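Local structure of acetaldehyde dehydrogenase (Acetylating) (5J78) at residues L392-E401 with K413-T424; M376-L387 with V405-P414. The protein probably catalyses the interconversion of acetaldehyde and acetyl-CoA with NAD+ or NADH as the redox partner, as an acetylating aldehyde dehydrogenase. All blocks are in the same frame, centred on the assembly; numbering follows the deposited sequence.

Contact 1 of 2, residues L392-E401 with K413-T424. With ACT (acetate ion), chain E.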
loop_
_atom_site.group_PDB
_atom_site.type_symbol
_atom_site.label_atom_id
_atom_site.label_comp_id
_atom_site.label_asym_id
_atom_site.label_seq_id
_atom_site.Cartn_x
_atom_site.Cartn_y
_atom_site.Cartn_z
ATOM N N LEU A 392 22.424 3.316 18.458
ATOM C CA LEU A 392 23.013 1.983 18.259
ATOM C C LEU A 392 23.747 1.816 16.926
ATOM O O LEU A 392 23.255 2.198 15.862
ATOM C CB LEU A 392 21.943 0.897 18.376
ATOM C CG LEU A 392 21.435 0.629 19.802
ATOM C CD1 LEU A 392 20.164 -0.211 19.745
ATOM C CD2 LEU A 392 22.484 -0.035 20.659
ATOM N N GLY A 393 24.930 1.223 17.011
ATOM C CA GLY A 393 25.744 0.935 15.850
ATOM C C GLY A 393 26.581 2.111 15.391
ATOM O O GLY A 393 27.395 1.946 14.497
ATOM N N HIS A 394 26.413 3.292 15.991
ATOM C CA HIS A 394 27.061 4.476 15.419
ATOM C C HIS A 394 28.470 4.683 15.967
ATOM O O HIS A 394 29.424 4.110 15.423
ATOM C CB HIS A 394 26.182 5.703 15.629
ATOM C CG HIS A 394 26.485 6.813 14.680
ATOM N ND1 HIS A 394 27.693 7.471 14.672
ATOM C CD2 HIS A 394 25.750 7.357 13.682
ATOM C CE1 HIS A 394 27.682 8.400 13.736
ATOM N NE2 HIS A 394 26.515 8.350 13.116
ATOM N N THR A 395 28.605 5.467 17.043
ATOM C CA THR A 395 29.915 5.842 17.575
ATOM C C THR A 395 29.911 5.924 19.095
ATOM O O THR A 395 28.917 6.322 19.692
ATOM C CB THR A 395 30.355 7.193 17.010
ATOM O OG1 THR A 395 30.277 7.151 15.589
ATOM C CG2 THR A 395 31.784 7.534 17.399
ATOM N N VAL A 396 31.014 5.496 19.706
ATOM C CA VAL A 396 31.296 5.790 21.111
ATOM C C VAL A 396 32.703 6.362 21.258
ATOM O O VAL A 396 33.533 6.258 20.344
ATOM C CB VAL A 396 31.186 4.533 22.025
ATOM C CG1 VAL A 396 29.758 4.028 22.100
ATOM C CG2 VAL A 396 32.105 3.447 21.552
ATOM N N GLY A 397 32.970 6.961 22.418
ATOM C CA GLY A 397 34.295 7.453 22.743
ATOM C C GLY A 397 34.754 7.090 24.147
ATOM O O GLY A 397 33.945 6.830 25.049
ATOM N N ILE A 398 36.070 7.071 24.324
ATOM C CA ILE A 398 36.665 6.950 25.653
ATOM C C ILE A 398 37.979 7.724 25.703
ATOM O O ILE A 398 38.751 7.696 24.739
ATOM C CB ILE A 398 36.916 5.461 26.046
ATOM C CG1 ILE A 398 37.722 5.376 27.345
ATOM C CG2 ILE A 398 37.647 4.711 24.918
ATOM C CD1 ILE A 398 37.819 3.969 27.936
ATOM N N HIS A 399 38.215 8.417 26.823
ATOM C CA HIS A 399 39.499 9.069 27.093
ATOM C C HIS A 399 40.198 8.405 28.265
ATOM O O HIS A 399 39.655 8.353 29.369
ATOM C CB HIS A 399 39.301 10.553 27.373
ATOM C CG HIS A 399 38.833 11.313 26.178
ATOM N ND1 HIS A 399 39.702 11.852 25.251
ATOM C CD2 HIS A 399 37.588 11.585 25.731
ATOM C CE1 HIS A 399 39.007 12.447 24.297
ATOM N NE2 HIS A 399 37.722 12.295 24.564
ATOM N N ALA A 400 41.416 7.924 28.029
ATOM C CA ALA A 400 42.088 7.092 29.020
ATOM C C ALA A 400 43.533 6.834 28.631
ATOM O O ALA A 400 43.866 6.850 27.458
ATOM C CB ALA A 400 41.331 5.773 29.187
ATOM N N GLU A 401 44.403 6.626 29.621
ATOM C CA GLU A 401 45.786 6.231 29.340
ATOM C C GLU A 401 46.068 4.802 29.811
ATOM O O GLU A 401 47.122 4.232 29.525
ATOM C CB GLU A 401 46.755 7.219 29.990
ATOM C CG GLU A 401 46.624 8.647 29.445
ATOM C CD GLU A 401 46.881 8.739 27.944
ATOM O OE1 GLU A 401 47.598 7.869 27.399
ATOM O OE2 GLU A 401 46.363 9.682 27.303
ATOM N N LYS A 413 31.186 -2.731 22.951
ATOM C CA LYS A 413 30.327 -1.600 22.617
ATOM C C LYS A 413 29.746 -1.770 21.207
ATOM O O LYS A 413 30.493 -1.986 20.260
ATOM C CB LYS A 413 31.102 -0.285 22.737
ATOM C CG LYS A 413 31.583 0.011 24.161
ATOM C CD LYS A 413 30.432 0.182 25.141
ATOM C CE LYS A 413 30.937 0.378 26.573
ATOM N NZ LYS A 413 31.506 -0.861 27.144
ATOM N N PRO A 414 28.410 -1.684 21.073
ATOM C CA PRO A 414 27.749 -1.807 19.770
ATOM C C PRO A 414 27.819 -0.499 19.005
ATOM O O PRO A 414 26.846 0.260 18.943
ATOM C CB PRO A 414 26.312 -2.160 20.144
ATOM C CG PRO A 414 26.109 -1.399 21.432
ATOM C CD PRO A 414 27.421 -1.593 22.161
ATOM N N ALA A 415 28.996 -0.241 18.455
ATOM C CA ALA A 415 29.245 0.938 17.652
ATOM C C ALA A 415 30.270 0.576 16.593
ATOM O O ALA A 415 31.248 -0.105 16.887
ATOM C CB ALA A 415 29.748 2.123 18.544
ATOM N N GLY A 416 30.052 1.017 15.359
ATOM C CA GLY A 416 31.004 0.751 14.302
ATOM C C GLY A 416 32.307 1.534 14.413
ATOM O O GLY A 416 33.355 1.108 13.895
ATOM N N ARG A 417 32.229 2.692 15.061
ATOM C CA ARG A 417 33.388 3.555 15.307
ATOM C C ARG A 417 33.584 3.687 16.812
ATOM O O ARG A 417 32.747 4.273 17.473
ATOM C CB ARG A 417 33.187 4.951 14.695
ATOM C CG ARG A 417 33.288 5.026 13.149
ATOM C CD ARG A 417 32.079 5.693 12.567
ATOM N NE ARG A 417 30.893 4.922 12.925
ATOM C CZ ARG A 417 30.332 3.991 12.158
ATOM N NH1 ARG A 417 30.785 3.742 10.925
ATOM N NH2 ARG A 417 29.282 3.333 12.611
ATOM N N ILE A 418 34.689 3.156 17.335
ATOM C CA ILE A 418 34.971 3.167 18.763
ATOM C C ILE A 418 36.231 4.025 18.943
ATOM O O ILE A 418 37.359 3.578 18.723
ATOM C CB ILE A 418 35.134 1.744 19.328
ATOM C CG1 ILE A 418 33.823 0.957 19.166
ATOM C CG2 ILE A 418 35.467 1.784 20.822
ATOM C CD1 ILE A 418 33.932 -0.551 19.434
ATOM N N VAL A 419 36.008 5.291 19.287
ATOM C CA VAL A 419 37.056 6.315 19.180
ATOM C C VAL A 419 37.811 6.451 20.505
ATOM O O VAL A 419 37.201 6.664 21.544
ATOM C CB VAL A 419 36.452 7.697 18.769
ATOM C CG1 VAL A 419 37.520 8.768 18.679
ATOM C CG2 VAL A 419 35.737 7.587 17.425
ATOM N N VAL A 420 39.134 6.321 20.458
ATOM C CA VAL A 420 39.967 6.427 21.653
ATOM C C VAL A 420 40.833 7.689 21.591
ATOM O O VAL A 420 41.594 7.911 20.629
ATOM C CB VAL A 420 40.888 5.185 21.830
ATOM C CG1 VAL A 420 41.648 5.262 23.150
ATOM C CG2 VAL A 420 40.056 3.911 21.787
ATOM N N ASN A 421 40.704 8.504 22.628
ATOM C CA ASN A 421 41.538 9.699 22.796
ATOM C C ASN A 421 41.524 10.587 21.568
ATOM O O ASN A 421 42.574 10.929 21.013
ATOM C CB ASN A 421 42.976 9.300 23.138
ATOM C CG ASN A 421 43.093 8.678 24.532
ATOM O OD1 ASN A 421 42.255 8.917 25.401
ATOM N ND2 ASN A 421 44.135 7.876 24.745
ATOM N N ALA A 422 40.310 10.922 21.137
ATOM C CA ALA A 422 40.090 11.877 20.063
ATOM C C ALA A 422 38.677 12.416 20.173
ATOM O O ALA A 422 37.843 11.876 20.908
ATOM C CB ALA A 422 40.330 11.234 18.688
ATOM N N GLY A 423 38.398 13.498 19.465
ATOM C CA GLY A 423 37.042 14.009 19.442
ATOM C C GLY A 423 36.231 13.059 18.585
ATOM O O GLY A 423 36.716 12.563 17.563
ATOM N N THR A 424 34.998 12.789 18.983
ATOM C CA THR A 424 34.249 11.759 18.295
ATOM C C THR A 424 33.727 12.261 16.954
ATOM O O THR A 424 33.555 11.462 16.025
ATOM C CB THR A 424 33.103 11.232 19.162
ATOM O OG1 THR A 424 32.254 12.309 19.573
ATOM C CG2 THR A 424 33.676 10.516 20.387
HETATM C C ACT E . 28.096 11.302 10.559
HETATM O O ACT E . 27.278 10.364 10.586
HETATM O OXT ACT E . 28.612 11.601 11.665
HETATM C CH3 ACT E . 28.429 12.012 9.280
HETATM O O HOH W 1 35.763 12.520 22.541
HETATM O O HOH W 2 42.555 12.016 25.847
#
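V396 and G397 lie beside I418 and V419 in the two parallel strands of a beta-alpha-beta unit, within the seven-stranded parallel sheet of this aldehyde dehydrogenase. The strand directions differ by 18°, and the bonds alternate from strand to strand: V396 N gives to R417 O, V419 N to V396 O, I398 N to V419 O and N421 N to I398 O. V396 CG2 rests on I418 CG2 at 3.8 Å, and I398 CG2 lies alongside V420 CG2 on the same face, which helix 403-410 covers. On the opposite face T395 CG2 meets V419 CG2.

R417 starts on that second face. Its CB passes T395 OG1 at 3.8 Å and its CD stays beside the same hydroxyl. Bends at chi2 (127°) and chi3 (-60°) then turn the guanidinium toward the corner at H394, just before the neighbouring strand, where NE (3.0 Å) and NH2 (2.9 Å) grip H394 O side-on, nearly in the guanidinium plane. R417 N also reaches this oxygen, giving the corner carbonyl three donors. NH2 also bonds G442 O and NH1 bonds N454 OD1. H394 ND1 shares a hydrogen bond with T395 OG1 at 2.8 Å, and its NE2 gives a weak bond to acetate, probably from the crystallisation liquor.

R417 to V420 pair on their other side with a strand of a second subunit, continuing the sheet. At the far end the N421 side-chain amide pairs with both backbone polar atoms of A400: OD1 takes A400 N on a lone pair at 2.9 Å, and ND2 gives to A400 O.

Contact 2 of 2, residues M376-L387 with V405-P414; sequences MEEASELAQKLL and VIEAYTIDKP
M376 and Y409 bring their CA atoms to 6.7 Å where helix 376-387 and helix 405-410 run side by side, their N-to-C directions 31° apart and their axes 10.4 Å apart at closest approach. Past Y409 the second segment leaves its helix in a type I turn, T410 to K413, and P414 follows along the first helix.

Y409 is a knob in a hole made by M376, A379, S380 and A383. With CG anti to the backbone N (chi1 -178°), its ring reaches across to the other helix, where OH touches A383 CB at 3.4 Å and CE1 meets A379 CB. M376 SD fits against V405 CG1 and A408 CB.

K413 curls back over this ring through bends at chi2 and chi4, its CE 3.5 Å above one face, offset toward the rim, in a cation-pi contact. Its NZ gives to S380 OG (3.0 Å) and Y409 O and forms a salt bridge with D412 OD1. Because S380 OG itself donates to M376 O, the hydroxyl relays the bond into the helix. A leucine in place of K413 would probably leave S380 OG and the D412 carboxylate without their cationic partner and the aromatic face without its charge. Farther along, L387 CD1 packs on P414 CG at 3.9 Å.

Both helices lie over the parallel sheet: Y247 of strand 244-248 meets M376, A379 and the Y409 ring, L386 rests on strands 367-373 and 276-282, and I406 and T410 face F468 and V466 of a second subunit.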
loop_
_atom_site.group_PDB
_atom_site.type_symbol
_atom_site.label_atom_id
_atom_site.label_comp_id
_atom_site.label_asym_id
_atom_site.label_seq_id
_atom_site.Cartn_x
_atom_site.Cartn_y
_atom_site.Cartn_z
ATOM N N MET A 376 34.478 2.046 35.387
ATOM C CA MET A 376 34.275 1.525 34.038
ATOM C C MET A 376 33.021 0.693 33.852
ATOM O O MET A 376 32.343 0.804 32.832
ATOM C CB MET A 376 35.484 0.681 33.654
ATOM C CG MET A 376 35.217 -0.389 32.613
ATOM S SD MET A 376 36.768 -1.099 32.033
ATOM C CE MET A 376 37.471 -1.824 33.520
ATOM N N GLU A 377 32.722 -0.169 34.815
ATOM C CA GLU A 377 31.535 -1.014 34.698
ATOM C C GLU A 377 30.260 -0.182 34.687
ATOM O O GLU A 377 29.367 -0.434 33.887
ATOM C CB GLU A 377 31.466 -2.035 35.834
ATOM C CG GLU A 377 30.191 -2.878 35.811
ATOM C CD GLU A 377 30.124 -3.881 36.948
ATOM O OE1 GLU A 377 30.992 -3.825 37.850
ATOM O OE2 GLU A 377 29.202 -4.726 36.936
ATOM N N GLU A 378 30.163 0.798 35.580
ATOM C CA GLU A 378 28.989 1.671 35.595
ATOM C C GLU A 378 28.929 2.509 34.315
ATOM O O GLU A 378 27.847 2.767 33.780
ATOM C CB GLU A 378 28.987 2.603 36.815
ATOM C CG GLU A 378 27.789 3.562 36.812
ATOM C CD GLU A 378 27.645 4.362 38.091
ATOM O OE1 GLU A 378 26.502 4.746 38.411
ATOM O OE2 GLU A 378 28.665 4.612 38.767
ATOM N N ALA A 379 30.098 2.944 33.850
ATOM C CA ALA A 379 30.218 3.660 32.581
ATOM C C ALA A 379 29.662 2.823 31.401
ATOM O O ALA A 379 28.918 3.332 30.566
ATOM C CB ALA A 379 31.680 4.041 32.338
ATOM N N SER A 380 29.991 1.537 31.352
ATOM C CA SER A 380 29.491 0.673 30.280
ATOM C C SER A 380 27.977 0.512 30.285
ATOM O O SER A 380 27.334 0.545 29.238
ATOM C CB SER A 380 30.127 -0.706 30.373
ATOM O OG SER A 380 31.514 -0.644 30.095
ATOM N N GLU A 381 27.402 0.344 31.469
ATOM C CA GLU A 381 25.958 0.194 31.591
ATOM C C GLU A 381 25.214 1.466 31.149
ATOM O O GLU A 381 24.159 1.379 30.518
ATOM C CB GLU A 381 25.596 -0.180 33.035
ATOM C CG GLU A 381 26.220 -1.515 33.491
ATOM C CD GLU A 381 26.189 -1.720 35.006
ATOM O OE1 GLU A 381 26.426 -2.864 35.454
ATOM O OE2 GLU A 381 25.938 -0.743 35.748
ATOM N N LEU A 382 25.762 2.642 31.469
ATOM C CA LEU A 382 25.159 3.910 31.028
ATOM C C LEU A 382 25.347 4.129 29.517
ATOM O O LEU A 382 24.421 4.531 28.817
ATOM C CB LEU A 382 25.759 5.107 31.778
ATOM C CG LEU A 382 25.171 5.483 33.137
ATOM C CD1 LEU A 382 25.984 6.624 33.680
ATOM C CD2 LEU A 382 23.700 5.858 33.034
ATOM N N ALA A 383 26.562 3.892 29.041
ATOM C CA ALA A 383 26.839 3.949 27.609
ATOM C C ALA A 383 25.825 3.087 26.856
ATOM O O ALA A 383 25.243 3.514 25.857
ATOM C CB ALA A 383 28.258 3.488 27.315
ATOM N N GLN A 384 25.584 1.883 27.363
ATOM C CA GLN A 384 24.679 0.953 26.685
ATOM C C GLN A 384 23.276 1.542 26.629
ATOM O O GLN A 384 22.633 1.529 25.569
ATOM C CB GLN A 384 24.693 -0.423 27.384
ATOM C CG GLN A 384 23.719 -1.419 26.811
ATOM C CD GLN A 384 24.050 -1.792 25.382
ATOM O OE1 GLN A 384 25.207 -1.719 24.949
ATOM N NE2 GLN A 384 23.030 -2.193 24.640
ATOM N N LYS A 385 22.820 2.114 27.742
ATOM C CA LYS A 385 21.489 2.745 27.805
ATOM C C LYS A 385 21.332 3.981 26.907
ATOM O O LYS A 385 20.274 4.205 26.318
ATOM C CB LYS A 385 21.173 3.150 29.241
ATOM C CG LYS A 385 20.809 2.008 30.183
ATOM C CD LYS A 385 20.009 2.553 31.370
ATOM C CE LYS A 385 19.811 1.521 32.474
ATOM N NZ LYS A 385 21.057 1.321 33.266
ATOM N N LEU A 386 22.373 4.809 26.847
ATOM C CA LEU A 386 22.369 5.975 25.970
ATOM C C LEU A 386 22.307 5.572 24.484
ATOM O O LEU A 386 21.569 6.174 23.707
ATOM C CB LEU A 386 23.603 6.829 26.267
ATOM C CG LEU A 386 23.491 7.480 27.658
ATOM C CD1 LEU A 386 24.840 7.804 28.274
ATOM C CD2 LEU A 386 22.628 8.712 27.591
ATOM N N LEU A 387 23.058 4.543 24.095
ATOM C CA LEU A 387 23.032 4.072 22.710
ATOM C C LEU A 387 21.637 3.590 22.346
ATOM O O LEU A 387 21.159 3.834 21.247
ATOM C CB LEU A 387 24.054 2.977 22.501
ATOM C CG LEU A 387 25.488 3.477 22.582
ATOM C CD1 LEU A 387 26.416 2.301 22.594
ATOM C CD2 LEU A 387 25.839 4.452 21.437
ATOM N N VAL A 405 42.144 -0.894 30.659
ATOM C CA VAL A 405 40.805 -0.327 30.762
ATOM C C VAL A 405 40.204 -0.076 29.368
ATOM O O VAL A 405 39.031 -0.393 29.111
ATOM C CB VAL A 405 40.833 0.972 31.564
ATOM C CG1 VAL A 405 39.435 1.591 31.630
ATOM C CG2 VAL A 405 41.383 0.683 32.977
ATOM N N ILE A 406 41.017 0.488 28.483
ATOM C CA ILE A 406 40.604 0.739 27.110
ATOM C C ILE A 406 40.146 -0.569 26.463
ATOM O O ILE A 406 39.030 -0.664 25.967
ATOM C CB ILE A 406 41.743 1.356 26.290
ATOM C CG1 ILE A 406 42.049 2.773 26.781
ATOM C CG2 ILE A 406 41.367 1.425 24.825
ATOM C CD1 ILE A 406 43.342 3.353 26.191
ATOM N N GLU A 407 41.016 -1.573 26.498
ATOM C CA GLU A 407 40.699 -2.900 25.972
ATOM C C GLU A 407 39.419 -3.475 26.571
ATOM O O GLU A 407 38.566 -3.997 25.852
ATOM C CB GLU A 407 41.874 -3.847 26.225
ATOM C CG GLU A 407 42.994 -3.684 25.193
ATOM C CD GLU A 407 44.302 -4.362 25.596
ATOM O OE1 GLU A 407 44.313 -5.106 26.601
ATOM O OE2 GLU A 407 45.320 -4.146 24.900
ATOM N N ALA A 408 39.269 -3.368 27.882
ATOM C CA ALA A 408 38.073 -3.883 28.564
ATOM C C ALA A 408 36.784 -3.096 28.258
ATOM O O ALA A 408 35.686 -3.674 28.157
ATOM C CB ALA A 408 38.319 -3.894 30.068
ATOM N N TYR A 409 36.908 -1.781 28.122
ATOM C CA TYR A 409 35.735 -0.924 27.926
ATOM C C TYR A 409 35.191 -1.052 26.496
ATOM O O TYR A 409 33.978 -1.083 26.280
ATOM C CB TYR A 409 36.078 0.547 28.219
ATOM C CG TYR A 409 34.892 1.478 28.079
ATOM C CD1 TYR A 409 33.859 1.446 28.994
ATOM C CD2 TYR A 409 34.800 2.379 27.027
ATOM C CE1 TYR A 409 32.765 2.280 28.874
ATOM C CE2 TYR A 409 33.707 3.239 26.912
ATOM C CZ TYR A 409 32.697 3.185 27.845
ATOM O OH TYR A 409 31.594 4.009 27.738
ATOM N N THR A 410 36.108 -1.148 25.538
ATOM C CA THR A 410 35.772 -1.057 24.128
ATOM C C THR A 410 35.254 -2.364 23.503
ATOM O O THR A 410 34.494 -2.312 22.539
ATOM C CB THR A 410 36.990 -0.582 23.302
ATOM O OG1 THR A 410 38.106 -1.460 23.516
ATOM C CG2 THR A 410 37.375 0.857 23.678
ATOM N N ILE A 411 35.633 -3.519 24.044
ATOM C CA ILE A 411 35.400 -4.789 23.342
ATOM C C ILE A 411 33.908 -5.057 23.053
ATOM O O ILE A 411 33.576 -5.582 21.989
ATOM C CB ILE A 411 35.998 -5.989 24.120
ATOM C CG1 ILE A 411 35.835 -7.305 23.319
ATOM C CG2 ILE A 411 35.338 -6.125 25.498
ATOM C CD1 ILE A 411 36.633 -7.373 22.021
ATOM N N ASP A 412 33.015 -4.666 23.961
ATOM C CA ASP A 412 31.589 -4.993 23.821
ATOM C C ASP A 412 30.657 -3.817 23.492
ATOM O O ASP A 412 29.445 -3.910 23.698
ATOM C CB ASP A 412 31.092 -5.669 25.103
ATOM C CG ASP A 412 31.162 -4.747 26.321
ATOM O OD1 ASP A 412 31.780 -3.664 26.224
ATOM O OD2 ASP A 412 30.612 -5.115 27.385
ATOM N N LYS A 413 31.186 -2.731 22.951
ATOM C CA LYS A 413 30.327 -1.600 22.617
ATOM C C LYS A 413 29.746 -1.770 21.207
ATOM O O LYS A 413 30.493 -1.986 20.260
ATOM C CB LYS A 413 31.102 -0.285 22.737
ATOM C CG LYS A 413 31.583 0.011 24.161
ATOM C CD LYS A 413 30.432 0.182 25.141
ATOM C CE LYS A 413 30.937 0.378 26.573
ATOM N NZ LYS A 413 31.506 -0.861 27.144
ATOM N N PRO A 414 28.410 -1.684 21.073
ATOM C CA PRO A 414 27.749 -1.807 19.770
ATOM C C PRO A 414 27.819 -0.499 19.005
ATOM O O PRO A 414 26.846 0.260 18.943
ATOM C CB PRO A 414 26.312 -2.160 20.144
ATOM C CG PRO A 414 26.109 -1.399 21.432
ATOM C CD PRO A 414 27.421 -1.593 22.161
#

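Overall arrangement
Contact 1 belongs to the sheet and is almost wholly buried; contact 2, farther from the chain's centre, belongs to the helical layer and is only partly so. Their segments alternate along the chain, from helix 376-388 to strand 395-399, helix 403-410 and strand 415-420, and both include K413 and P414. Between the layers, I398 CD1 packs on Y409 CD2 and I418 CG2 on T410 CG2. Contact 1 relies chiefly on main-chain bonding, with an arginine and an asparagine securing its ends. Contact 2 has no main-chain bond between its segments; side chains join them, chiefly an aromatic knob, a lysine and apolar contacts at either end. Both reach a second subunit.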